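PDB 6BJ5: serine proteinase inhibitor 1 from Myxoma virus, which inhibits serine proteases as a member of the poxvirus branch of the serpin family and is important in the virulence of the virus. Local coordinates for residues K176-M180 against V247-F251. Residues are numbered along the deposited sequence; the frame is centred on the assembly and turned at random.
Sequences KVRMM and VMPKF
Met180 and Met248 face each other as an antiparallel, hydrogen-bonded pair in beta-sheet C of the serpin fold, where s3C (strand 173-185) pairs with s2C, the first part of the broken strand 243-258. Two backbone bonds join the pair: Met180 N gives its hydrogen to Met248 O at 2.7 Å, and Met248 N reaches Met180 O at 3.1 Å. The short segments 176-180 and 247-249 run at 142° to each other, and a third bond, Lys250 N to Arg178 O, ties the chain just after 247-249 to 176-180.

On the face shared by the two methionines, their side chains run side by side in the same direction. Methionine's unbranched apolar chain suits this buried face; the bend at chi3 of Met180 (-66°) brings CE to 3.7 Å from Met248 CG. Lys250 crosses Met180 at about a right angle, its CG packing on Met180 SD and CG.

Pro249 sits opposite Met179 in a non-hydrogen-bonded position, where the missing N-H of proline costs no bond to this strand; its ring lies alongside Val177, with CB 3.9 Å from Val177 CG2, and its other neighbours include Phe16 of the second chain. Arg178 and Lys250 point the same way and touch through their aliphatic parts. Arg178 NH1 makes a salt bridge with Asp165, while Lys250 NZ forms a weak, long ion pair with Glu303. This pairing is consistent with the charged ends staying apart, 5.6 Å between Arg178 NE and Lys250 NZ, although Arg178 CG lies only 3.8 Å from Lys250 CD.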
loop_
_atom_site.group_PDB
_atom_site.type_symbol
_atom_site.label_atom_id
_atom_site.label_comp_id
_atom_site.label_asym_id
_atom_site.label_seq_id
_atom_site.Cartn_x
_atom_site.Cartn_y
_atom_site.Cartn_z
ATOM N N LYS A 176 2.814 9.587 24.372
ATOM C CA LYS A 176 4.237 9.861 24.458
ATOM C C LYS A 176 4.869 9.082 23.326
ATOM O O LYS A 176 4.796 7.846 23.298
ATOM C CB LYS A 176 4.835 9.425 25.792
ATOM C CG LYS A 176 6.327 9.572 25.819
ATOM C CD LYS A 176 6.928 9.086 27.114
ATOM C CE LYS A 176 7.048 7.583 27.082
ATOM N NZ LYS A 176 7.777 7.067 28.269
ATOM N N VAL A 177 5.436 9.800 22.368
ATOM C CA VAL A 177 6.009 9.124 21.224
ATOM C C VAL A 177 7.487 9.460 21.203
ATOM O O VAL A 177 7.956 10.432 21.801
ATOM C CB VAL A 177 5.355 9.500 19.886
ATOM C CG1 VAL A 177 3.844 9.269 19.942
ATOM C CG2 VAL A 177 5.697 10.897 19.535
ATOM N N ARG A 178 8.205 8.621 20.490
ATOM C CA ARG A 178 9.626 8.739 20.252
ATOM C C ARG A 178 9.786 9.682 19.065
ATOM O O ARG A 178 9.611 9.282 17.910
ATOM C CB ARG A 178 10.122 7.336 19.940
ATOM C CG ARG A 178 11.501 7.002 20.230
ATOM C CD ARG A 178 11.782 6.919 21.681
ATOM N NE ARG A 178 13.186 7.246 21.770
ATOM C CZ ARG A 178 13.669 8.223 22.509
ATOM N NH1 ARG A 178 12.844 8.950 23.261
ATOM N NH2 ARG A 178 14.971 8.461 22.484
ATOM N N MET A 179 10.061 10.947 19.351
ATOM C CA MET A 179 10.139 11.932 18.287
ATOM C C MET A 179 11.520 12.305 17.782
ATOM O O MET A 179 12.405 12.701 18.540
ATOM C CB MET A 179 9.389 13.206 18.700
ATOM C CG MET A 179 9.412 14.306 17.652
ATOM S SD MET A 179 8.519 15.783 18.174
ATOM C CE MET A 179 6.875 15.116 18.421
ATOM N N MET A 180 11.670 12.176 16.471
ATOM C CA MET A 180 12.895 12.536 15.779
ATOM C C MET A 180 12.918 14.033 15.480
ATOM O O MET A 180 11.877 14.698 15.440
ATOM C CB MET A 180 13.015 11.726 14.484
ATOM C CG MET A 180 12.843 10.236 14.681
ATOM S SD MET A 180 13.114 9.327 13.145
ATOM C CE MET A 180 11.746 9.854 12.085
ATOM N N VAL A 247 10.229 17.690 12.861
ATOM C CA VAL A 247 10.039 17.003 14.131
ATOM C C VAL A 247 8.948 15.957 13.890
ATOM O O VAL A 247 7.763 16.293 13.780
ATOM C CB VAL A 247 9.654 17.976 15.247
ATOM C CG1 VAL A 247 9.424 17.236 16.563
ATOM C CG2 VAL A 247 10.700 19.084 15.381
ATOM N N MET A 248 9.325 14.693 13.755
ATOM C CA MET A 248 8.319 13.694 13.444
ATOM C C MET A 248 8.624 12.424 14.198
ATOM O O MET A 248 9.794 12.138 14.510
ATOM C CB MET A 248 8.255 13.432 11.929
ATOM C CG MET A 248 9.381 12.583 11.411
ATOM S SD MET A 248 9.196 12.207 9.661
ATOM C CE MET A 248 7.651 11.325 9.619
ATOM N N PRO A 249 7.608 11.630 14.536
ATOM C CA PRO A 249 7.815 10.420 15.327
ATOM C C PRO A 249 8.420 9.293 14.517
ATOM O O PRO A 249 8.149 9.143 13.328
ATOM C CB PRO A 249 6.399 10.000 15.754
ATOM C CG PRO A 249 5.459 11.052 15.198
ATOM C CD PRO A 249 6.204 11.759 14.112
ATOM N N LYS A 250 9.237 8.488 15.184
ATOM C CA LYS A 250 9.415 7.121 14.737
ATOM C C LYS A 250 8.063 6.422 14.759
ATOM O O LYS A 250 7.211 6.699 15.616
ATOM C CB LYS A 250 10.377 6.362 15.656
ATOM C CG LYS A 250 11.762 6.879 15.636
ATOM C CD LYS A 250 12.597 6.206 16.701
ATOM C CE LYS A 250 12.816 4.773 16.344
ATOM N NZ LYS A 250 13.865 4.178 17.193
ATOM N N PHE A 251 7.848 5.520 13.798
ATOM C CA PHE A 251 6.627 4.731 13.852
ATOM C C PHE A 251 6.811 3.386 13.168
ATOM O O PHE A 251 7.604 3.225 12.229
ATOM C CB PHE A 251 5.431 5.482 13.262
ATOM C CG PHE A 251 5.572 5.855 11.817
ATOM C CD1 PHE A 251 5.203 4.962 10.813
ATOM C CD2 PHE A 251 6.040 7.113 11.456
ATOM C CE1 PHE A 251 5.310 5.323 9.459
ATOM C CE2 PHE A 251 6.153 7.474 10.115
ATOM C CZ PHE A 251 5.786 6.562 9.114
#